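Local coordinates for serine-rich secreted cell wall anchored (LPXTG-motif ) protein (Lactobacillus reuteri ATCC 53608, PDB 5NXK) that probably mediates adhesion of this gut bacterium to its host from the cell wall, through a binding region folded as a right-handed beta-solenoid, at residues A[232-237]-A[264-269]; A[172-177]-A[206-211]; A[221-226]-A[241-246]. One frame throughout, in Å; residues are numbered along the deposited sequence.

Interaction 1: A[232-237]-A[264-269]; sequences HFIVNE and NIELAK
H232 to V235 run beside N264 to L267 as parallel strands whose axes come within 4.8 Å and diverge by only 5°. Four backbone hydrogen bonds fix the register, H232 facing N264 and V235 facing L267. F233 N gives to N264 O at 3.0 Å, and E266 N returns a bond to F233 O at 2.9 Å. V235 N then gives to E266 O at 2.8 Å, while A268 N carries the pairing just past the strand end by reaching V235 O at 2.8 Å.

These are successive rungs of the beta-solenoid: each strand belongs to a different coil of one parallel sheet, and H232, I234 and N236 continue the backbone pairing with strand 200-205 on the other side. Alternation splits the side chains between interior and surface. Inside, F233 has CG trans to its own backbone N (chi1 -180°), and its ring atom CD2 meets I265 CG2 at 4.1 Å. V235 CG2 lies over one ring face, offset toward the rim, and also touches L267 CD2 at 3.7 Å. M243 and V241 of strand 240-244 pack against this layer.

On the outer face the side chains of H232 and N264 run alongside each other, ring and amide planes 21° apart, and the touch is from ND1 of H232 to CB of N264. A water in the ring plane binds H232 ND1, donates to E266 OE1 and, weakly, to N264 O; H232 NE2 is held by E230. Beyond the strands, E237 OE2 and K269 NZ form a long salt bridge of 3.7 Å.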
loop_
_atom_site.group_PDB
_atom_site.type_symbol
_atom_site.label_atom_id
_atom_site.label_comp_id
_atom_site.label_asym_id
_atom_site.label_seq_id
_atom_site.Cartn_x
_atom_site.Cartn_y
_atom_site.Cartn_z
ATOM N N HIS A 232 2.109 -10.253 -10.036
ATOM C CA HIS A 232 3.005 -11.147 -9.300
ATOM C C HIS A 232 2.712 -11.174 -7.815
ATOM O O HIS A 232 2.420 -10.141 -7.228
ATOM C CB HIS A 232 4.464 -10.734 -9.487
ATOM C CG HIS A 232 4.944 -10.803 -10.896
ATOM N ND1 HIS A 232 5.520 -11.942 -11.435
ATOM C CD2 HIS A 232 4.989 -9.869 -11.876
ATOM C CE1 HIS A 232 5.862 -11.711 -12.684
ATOM N NE2 HIS A 232 5.548 -10.456 -12.981
ATOM N N PHE A 233 2.784 -12.358 -7.214
ATOM C CA PHE A 233 2.842 -12.462 -5.758
ATOM C C PHE A 233 4.012 -13.378 -5.458
ATOM O O PHE A 233 3.975 -14.570 -5.801
ATOM C CB PHE A 233 1.544 -13.017 -5.165
ATOM C CG PHE A 233 1.556 -13.131 -3.652
ATOM C CD1 PHE A 233 2.038 -12.090 -2.868
ATOM C CD2 PHE A 233 1.041 -14.259 -3.018
ATOM C CE1 PHE A 233 2.035 -12.175 -1.480
ATOM C CE2 PHE A 233 1.031 -14.358 -1.631
ATOM C CZ PHE A 233 1.520 -13.319 -0.857
ATOM N N ILE A 234 5.068 -12.810 -4.888
ATOM C CA ILE A 234 6.317 -13.532 -4.706
ATOM C C ILE A 234 6.647 -13.621 -3.225
ATOM O O ILE A 234 6.799 -12.609 -2.564
ATOM C CB ILE A 234 7.486 -12.857 -5.442
ATOM C CG1 ILE A 234 7.177 -12.735 -6.931
ATOM C CG2 ILE A 234 8.768 -13.662 -5.248
ATOM C CD1 ILE A 234 8.174 -11.883 -7.675
ATOM N N VAL A 235 6.739 -14.837 -2.711
ATOM C CA VAL A 235 7.098 -15.077 -1.327
ATOM C C VAL A 235 8.475 -15.746 -1.304
ATOM O O VAL A 235 8.629 -16.876 -1.757
ATOM C CB VAL A 235 6.054 -15.949 -0.637
ATOM C CG1 VAL A 235 6.493 -16.284 0.793
ATOM C CG2 VAL A 235 4.699 -15.244 -0.674
ATOM N N ASN A 236 9.476 -15.040 -0.793
ATOM C CA ASN A 236 10.856 -15.507 -0.870
ATOM C C ASN A 236 11.234 -16.513 0.226
ATOM O O ASN A 236 10.411 -16.850 1.087
ATOM C CB ASN A 236 11.814 -14.296 -0.859
ATOM C CG ASN A 236 11.820 -13.557 -2.188
ATOM O OD1 ASN A 236 12.512 -13.970 -3.108
ATOM N ND2 ASN A 236 11.058 -12.471 -2.296
ATOM N N GLU A 237 12.469 -17.007 0.173
ATOM C CA GLU A 237 12.912 -18.051 1.098
ATOM C C GLU A 237 12.694 -17.694 2.555
ATOM O O GLU A 237 12.963 -16.567 2.977
ATOM C CB GLU A 237 14.388 -18.402 0.910
ATOM C CG GLU A 237 14.724 -18.993 -0.437
ATOM C CD GLU A 237 16.147 -19.512 -0.491
ATOM O OE1 GLU A 237 16.924 -19.218 0.448
ATOM O OE2 GLU A 237 16.490 -20.194 -1.483
ATOM N N ASN A 264 1.714 -14.641 -11.979
ATOM C CA ASN A 264 2.750 -15.534 -11.504
ATOM C C ASN A 264 2.804 -15.433 -9.977
ATOM O O ASN A 264 3.039 -14.354 -9.399
ATOM C CB ASN A 264 4.117 -15.202 -12.129
ATOM C CG ASN A 264 4.232 -15.671 -13.588
ATOM O OD1 ASN A 264 3.882 -14.929 -14.520
ATOM N ND2 ASN A 264 4.715 -16.900 -13.794
ATOM N N ILE A 265 2.586 -16.572 -9.334
ATOM C CA ILE A 265 2.691 -16.670 -7.896
ATOM C C ILE A 265 3.805 -17.671 -7.575
ATOM O O ILE A 265 3.818 -18.794 -8.079
ATOM C CB ILE A 265 1.362 -17.087 -7.281
ATOM C CG1 ILE A 265 0.275 -16.061 -7.658
ATOM C CG2 ILE A 265 1.488 -17.259 -5.757
ATOM C CD1 ILE A 265 -1.103 -16.422 -7.165
ATOM N N GLU A 266 4.767 -17.241 -6.771
ATOM C CA GLU A 266 5.929 -18.068 -6.485
ATOM C C GLU A 266 6.124 -18.137 -4.983
ATOM O O GLU A 266 6.269 -17.117 -4.330
ATOM C CB GLU A 266 7.183 -17.502 -7.168
ATOM C CG GLU A 266 7.089 -17.447 -8.710
ATOM C CD GLU A 266 8.332 -16.857 -9.392
ATOM O OE1 GLU A 266 8.624 -15.658 -9.178
ATOM O OE2 GLU A 266 9.010 -17.587 -10.147
ATOM N N LEU A 267 6.123 -19.349 -4.444
ATOM C CA LEU A 267 6.274 -19.560 -3.009
ATOM C C LEU A 267 7.577 -20.327 -2.808
ATOM O O LEU A 267 7.649 -21.518 -3.097
ATOM C CB LEU A 267 5.088 -20.336 -2.432
ATOM C CG LEU A 267 3.681 -19.776 -2.723
ATOM C CD1 LEU A 267 2.589 -20.509 -1.954
ATOM C CD2 LEU A 267 3.612 -18.290 -2.418
ATOM N N ALA A 268 8.600 -19.655 -2.304
ATOM C CA ALA A 268 9.953 -20.206 -2.339
ATOM C C ALA A 268 10.197 -21.275 -1.284
ATOM O O ALA A 268 9.483 -21.354 -0.285
ATOM C CB ALA A 268 10.984 -19.070 -2.172
ATOM N N LYS A 269 11.221 -22.097 -1.506
ATOM C CA LYS A 269 11.611 -23.104 -0.513
ATOM C C LYS A 269 11.857 -22.435 0.847
ATOM O O LYS A 269 12.392 -21.316 0.922
ATOM C CB LYS A 269 12.825 -23.918 -0.982
ATOM C CG LYS A 269 14.128 -23.162 -1.066
ATOM C CD LYS A 269 15.318 -24.127 -1.173
ATOM C CE LYS A 269 16.594 -23.393 -1.591
ATOM N NZ LYS A 269 16.799 -23.473 -3.068
HETATM O O HOH W 1 6.224 -13.974 -9.718
#

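Interaction 2: A[172-177]-A[206-211]; sequences AENANV and GNNASL
The carboxamides of N174 and N208 lie side by side and point the same way, their planes 15° apart, although N174 OD1 meets N208 through its CB, at 3.5 Å, rather than amide to amide. One residue earlier in each segment the relation changes: the E173 carboxylate stands almost perpendicular to the N207 amide (83°), and the side chains cross obliquely, E173 CB lying 3.3 Å from N207 O. Both pairs sit on equivalent type II beta turns, A172 to A175 and G206 to A209, which stack as consecutive coils of the beta-solenoid where the chain passes from one parallel sheet to the next. Each turn is closed by its own backbone bond, from A175 N to A172 O and from A209 N to G206 O.

Between the turns, N174 N gives to N207 O at 3.0 Å. The pairing resumes in the strands that follow: S210 N reaches A175 O at 2.7 Å and V177 N reaches S210 O at 2.9 Å. A bridging water donates to A175 O and to N208 O, the second at 2.9 Å, and gives these two turn carbonyls a shared partner.

Inward, V177 packs on L211. With chi1 at 175°, CG1 of V177 is swung trans to its backbone N and touches L211 CD1 at 4.0 Å; V177 also packs on I171 and L126, which belong to the neighbouring strands 168-171 and 122-127. The A209 methyl fits against the A172 to A175 turn, its CB 3.2 Å from A172 O.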
loop_
_atom_site.group_PDB
_atom_site.type_symbol
_atom_site.label_atom_id
_atom_site.label_comp_id
_atom_site.label_asym_id
_atom_site.label_seq_id
_atom_site.Cartn_x
_atom_site.Cartn_y
_atom_site.Cartn_z
ATOM N N ALA A 172 9.974 -5.804 2.936
ATOM C CA ALA A 172 11.421 -5.964 2.890
ATOM C C ALA A 172 11.868 -7.227 3.589
ATOM O O ALA A 172 11.167 -7.735 4.462
ATOM C CB ALA A 172 12.098 -4.762 3.526
ATOM N N GLU A 173 13.036 -7.738 3.214
ATOM C CA GLU A 173 13.628 -8.837 3.960
ATOM C C GLU A 173 13.708 -8.492 5.445
ATOM O O GLU A 173 13.946 -7.342 5.808
ATOM C CB GLU A 173 14.996 -9.229 3.405
ATOM C CG GLU A 173 16.080 -8.199 3.480
ATOM C CD GLU A 173 17.433 -8.801 3.122
ATOM O OE1 GLU A 173 17.567 -10.044 3.199
ATOM O OE2 GLU A 173 18.347 -8.038 2.744
ATOM N N ASN A 174 13.425 -9.491 6.278
ATOM C CA ASN A 174 13.420 -9.387 7.740
ATOM C C ASN A 174 12.315 -8.517 8.312
ATOM O O ASN A 174 12.223 -8.369 9.520
ATOM C CB ASN A 174 14.770 -8.861 8.239
ATOM C CG ASN A 174 15.908 -9.736 7.796
ATOM O OD1 ASN A 174 15.820 -10.952 7.873
ATOM N ND2 ASN A 174 16.960 -9.128 7.267
ATOM N N ALA A 175 11.446 -7.982 7.472
ATOM C CA ALA A 175 10.372 -7.149 8.003
ATOM C C ALA A 175 9.285 -7.981 8.673
ATOM O O ALA A 175 9.120 -9.168 8.375
ATOM C CB ALA A 175 9.767 -6.292 6.904
ATOM N N ASN A 176 8.545 -7.334 9.568
ATOM C CA ASN A 176 7.350 -7.894 10.181
ATOM C C ASN A 176 6.208 -6.910 9.947
ATOM O O ASN A 176 6.081 -5.879 10.622
ATOM C CB ASN A 176 7.552 -8.177 11.669
ATOM C CG ASN A 176 8.616 -9.232 11.917
ATOM O OD1 ASN A 176 9.685 -8.943 12.458
ATOM N ND2 ASN A 176 8.339 -10.461 11.497
ATOM N N VAL A 177 5.436 -7.198 8.911
ATOM C CA VAL A 177 4.382 -6.306 8.482
ATOM C C VAL A 177 3.044 -6.909 8.806
ATOM O O VAL A 177 2.795 -8.083 8.501
ATOM C CB VAL A 177 4.487 -6.014 6.974
ATOM C CG1 VAL A 177 3.316 -5.169 6.499
ATOM C CG2 VAL A 177 5.822 -5.335 6.663
ATOM N N GLY A 206 9.907 -10.400 1.301
ATOM C CA GLY A 206 11.337 -10.678 1.207
ATOM C C GLY A 206 11.818 -11.839 2.074
ATOM O O GLY A 206 11.053 -12.377 2.890
ATOM N N ASN A 207 13.077 -12.238 1.891
ATOM C CA ASN A 207 13.677 -13.287 2.717
ATOM C C ASN A 207 13.455 -13.067 4.193
ATOM O O ASN A 207 13.678 -11.972 4.685
ATOM C CB ASN A 207 15.182 -13.400 2.497
ATOM C CG ASN A 207 15.537 -14.041 1.195
ATOM O OD1 ASN A 207 14.732 -14.088 0.266
ATOM N ND2 ASN A 207 16.738 -14.603 1.133
ATOM N N ASN A 208 13.030 -14.117 4.893
ATOM C CA ASN A 208 12.865 -14.085 6.345
ATOM C C ASN A 208 11.918 -13.007 6.833
ATOM O O ASN A 208 11.967 -12.626 8.001
ATOM C CB ASN A 208 14.214 -13.907 7.036
ATOM C CG ASN A 208 15.183 -15.015 6.705
ATOM O OD1 ASN A 208 16.157 -14.807 5.976
ATOM N ND2 ASN A 208 14.926 -16.206 7.244
ATOM N N ALA A 209 11.051 -12.521 5.952
ATOM C CA ALA A 209 10.073 -11.512 6.359
ATOM C C ALA A 209 8.763 -12.168 6.745
ATOM O O ALA A 209 8.526 -13.330 6.426
ATOM C CB ALA A 209 9.844 -10.510 5.252
ATOM N N SER A 210 7.899 -11.415 7.412
ATOM C CA SER A 210 6.571 -11.907 7.708
ATOM C C SER A 210 5.531 -10.883 7.246
ATOM O O SER A 210 5.724 -9.660 7.348
ATOM C CB SER A 210 6.421 -12.251 9.203
ATOM O OG SER A 210 5.952 -11.154 9.974
ATOM N N LEU A 211 4.449 -11.404 6.687
ATOM C CA LEU A 211 3.315 -10.598 6.278
ATOM C C LEU A 211 2.075 -11.224 6.869
ATOM O O LEU A 211 1.786 -12.389 6.612
ATOM C CB LEU A 211 3.208 -10.522 4.755
ATOM C CG LEU A 211 1.912 -9.863 4.256
ATOM C CD1 LEU A 211 1.832 -8.421 4.750
ATOM C CD2 LEU A 211 1.819 -9.894 2.734
HETATM O O HOH W 2 17.686 -12.205 5.474
HETATM O O HOH W 3 10.146 -11.764 10.048
HETATM O O HOH W 4 3.710 -10.140 10.208
#

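Interaction 3: A[221-226]-A[241-246]; sequences YNIKLD and VKMSAK
N222 lays its carboxamide against the backbone of S244 and the methyl of A245. Its ND2 donates to S244 O at 3.0 Å, and the bond is straight at the hydrogen (163°). The acceptor lies in the N222 amide plane, yet the donor stands 62° out of the S244 carbonyl plane, so the approach is from above that group. OD1 lies against the same strand, 3.3 Å from A245 CB and 3.6 Å from M243 CB. The torsion chi1 of -64° sets CG of N222 beside its own backbone N and carries the amide across to the opposing strand.

Next to it, I223 CD1 meets M243 SD at 4.1 Å, the two side chains crossing at about a right angle, with F233 and M213 closing round them in the solenoid core. N222 marks the corner where the chain turns into strand 223-226, and it also bonds through ND2 to D187 and through OD1 to N249 on the coils to either side. That repeat is consistent with the polar ladders, often of asparagine, inside pectate lyase-like beta-helices. Three hydrogen bonds therefore pay for burying this amide and fix its rotation within a largely apolar interior.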
loop_
_atom_site.group_PDB
_atom_site.type_symbol
_atom_site.label_atom_id
_atom_site.label_comp_id
_atom_site.label_asym_id
_atom_site.label_seq_id
_atom_site.Cartn_x
_atom_site.Cartn_y
_atom_site.Cartn_z
ATOM N N TYR A 221 -11.089 -9.365 -0.325
ATOM C CA TYR A 221 -9.860 -9.887 -0.940
ATOM C C TYR A 221 -8.649 -9.299 -0.233
ATOM O O TYR A 221 -8.582 -8.090 -0.049
ATOM C CB TYR A 221 -9.739 -9.530 -2.424
ATOM C CG TYR A 221 -11.007 -9.422 -3.213
ATOM C CD1 TYR A 221 -11.944 -10.439 -3.217
ATOM C CD2 TYR A 221 -11.258 -8.290 -3.980
ATOM C CE1 TYR A 221 -13.106 -10.332 -3.955
ATOM C CE2 TYR A 221 -12.413 -8.172 -4.718
ATOM C CZ TYR A 221 -13.338 -9.192 -4.702
ATOM O OH TYR A 221 -14.493 -9.076 -5.445
ATOM N N ASN A 222 -7.683 -10.130 0.155
ATOM C CA ASN A 222 -6.461 -9.584 0.746
ATOM C C ASN A 222 -5.646 -8.809 -0.301
ATOM O O ASN A 222 -5.217 -7.681 -0.072
ATOM C CB ASN A 222 -5.597 -10.688 1.353
ATOM C CG ASN A 222 -6.282 -11.398 2.511
ATOM O OD1 ASN A 222 -6.537 -12.591 2.437
ATOM N ND2 ASN A 222 -6.583 -10.661 3.582
ATOM N N ILE A 223 -5.419 -9.443 -1.442
ATOM C CA ILE A 223 -4.610 -8.854 -2.499
ATOM C C ILE A 223 -5.350 -8.944 -3.826
ATOM O O ILE A 223 -5.748 -10.018 -4.260
ATOM C CB ILE A 223 -3.238 -9.543 -2.634
ATOM C CG1 ILE A 223 -2.458 -9.486 -1.315
ATOM C CG2 ILE A 223 -2.415 -8.898 -3.757
ATOM C CD1 ILE A 223 -1.133 -10.278 -1.368
ATOM N N LYS A 224 -5.568 -7.799 -4.450
ATOM C CA LYS A 224 -6.175 -7.784 -5.759
ATOM C C LYS A 224 -5.167 -7.215 -6.744
ATOM O O LYS A 224 -4.690 -6.089 -6.584
ATOM C CB LYS A 224 -7.482 -6.978 -5.770
ATOM C CG LYS A 224 -8.231 -7.171 -7.071
ATOM C CD LYS A 224 -9.518 -6.372 -7.194
ATOM C CE LYS A 224 -10.220 -6.782 -8.487
ATOM N NZ LYS A 224 -11.649 -7.080 -8.289
ATOM N N LEU A 225 -4.840 -8.015 -7.752
ATOM C CA LEU A 225 -3.803 -7.673 -8.718
ATOM C C LEU A 225 -4.476 -7.421 -10.075
ATOM O O LEU A 225 -5.140 -8.311 -10.614
ATOM C CB LEU A 225 -2.769 -8.807 -8.814
ATOM C CG LEU A 225 -1.967 -9.150 -7.543
ATOM C CD1 LEU A 225 -1.122 -10.418 -7.742
ATOM C CD2 LEU A 225 -1.094 -7.983 -7.065
ATOM N N ASP A 226 -4.340 -6.201 -10.596
ATOM C CA ASP A 226 -4.975 -5.804 -11.850
ATOM C C ASP A 226 -3.968 -5.125 -12.789
ATOM O O ASP A 226 -4.260 -4.073 -13.364
ATOM C CB ASP A 226 -6.163 -4.872 -11.576
ATOM C CG ASP A 226 -7.423 -5.630 -11.156
ATOM O OD1 ASP A 226 -7.733 -6.679 -11.770
ATOM O OD2 ASP A 226 -8.086 -5.193 -10.188
ATOM N N VAL A 241 3.928 -16.098 5.764
ATOM C CA VAL A 241 2.762 -15.363 5.311
ATOM C C VAL A 241 1.503 -15.948 5.926
ATOM O O VAL A 241 1.286 -17.162 5.866
ATOM C CB VAL A 241 2.650 -15.388 3.774
ATOM C CG1 VAL A 241 1.299 -14.819 3.307
ATOM C CG2 VAL A 241 3.815 -14.630 3.131
ATOM N N LYS A 242 0.673 -15.095 6.516
ATOM C CA LYS A 242 -0.596 -15.547 7.071
ATOM C C LYS A 242 -1.671 -14.584 6.635
ATOM O O LYS A 242 -1.613 -13.409 6.991
ATOM C CB LYS A 242 -0.585 -15.583 8.606
ATOM C CG LYS A 242 0.366 -16.532 9.288
ATOM C CD LYS A 242 0.272 -16.279 10.796
ATOM C CE LYS A 242 0.626 -17.495 11.625
ATOM N NZ LYS A 242 2.093 -17.698 11.697
ATOM N N MET A 243 -2.631 -15.054 5.850
ATOM C CA MET A 243 -3.706 -14.178 5.406
ATOM C C MET A 243 -5.071 -14.856 5.470
ATOM O O MET A 243 -5.202 -16.061 5.220
ATOM C CB MET A 243 -3.448 -13.666 3.970
ATOM C CG MET A 243 -2.061 -13.071 3.747
ATOM S SD MET A 243 -1.864 -12.250 2.147
ATOM C CE MET A 243 -2.172 -13.557 0.997
ATOM N N SER A 244 -6.094 -14.058 5.752
ATOM C CA SER A 244 -7.459 -14.552 5.679
ATOM C C SER A 244 -8.389 -13.436 5.205
ATOM O O SER A 244 -8.162 -12.270 5.500
ATOM C CB SER A 244 -7.920 -15.092 7.032
ATOM O OG SER A 244 -7.949 -14.054 7.999
ATOM N N ALA A 245 -9.421 -13.813 4.456
ATOM C CA ALA A 245 -10.381 -12.870 3.890
ATOM C C ALA A 245 -11.684 -13.614 3.657
ATOM O O ALA A 245 -11.691 -14.839 3.687
ATOM C CB ALA A 245 -9.862 -12.268 2.593
ATOM N N LYS A 246 -12.783 -12.898 3.428
ATOM C CA LYS A 246 -14.062 -13.580 3.219
ATOM C C LYS A 246 -14.083 -14.339 1.896
ATOM O O LYS A 246 -14.552 -15.475 1.842
ATOM C CB LYS A 246 -15.235 -12.592 3.270
ATOM C CG LYS A 246 -15.396 -11.862 4.597
ATOM C CD LYS A 246 -16.526 -10.833 4.500
ATOM C CE LYS A 246 -16.701 -10.062 5.790
ATOM N NZ LYS A 246 -17.677 -8.943 5.636
#

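All three contacts belong to neighbouring coils of one solenoid. Interactions 1 and 2, with centres about 13 Å apart, lie along the same edge of the solenoid, the chain after strand 230-235 packing on the turn of segment 206-211: E237 O and N208 N lie 3.1 Å apart, a probable hydrogen bond, and N236 CB packs on N207 OD1. Interaction 3 lies across the interior, its centre about 14 Å from that of interaction 1, and meets it through the core, F233 CE1 touching I223 CD1 at 3.7 Å. Segments 206-211 and 241-246 reach the same sheet, where L211 O probably accepts from K242 N at 2.9 Å. Interactions 1 and 2 thus join coil to coil along the axis, whereas interaction 3 ties different walls together.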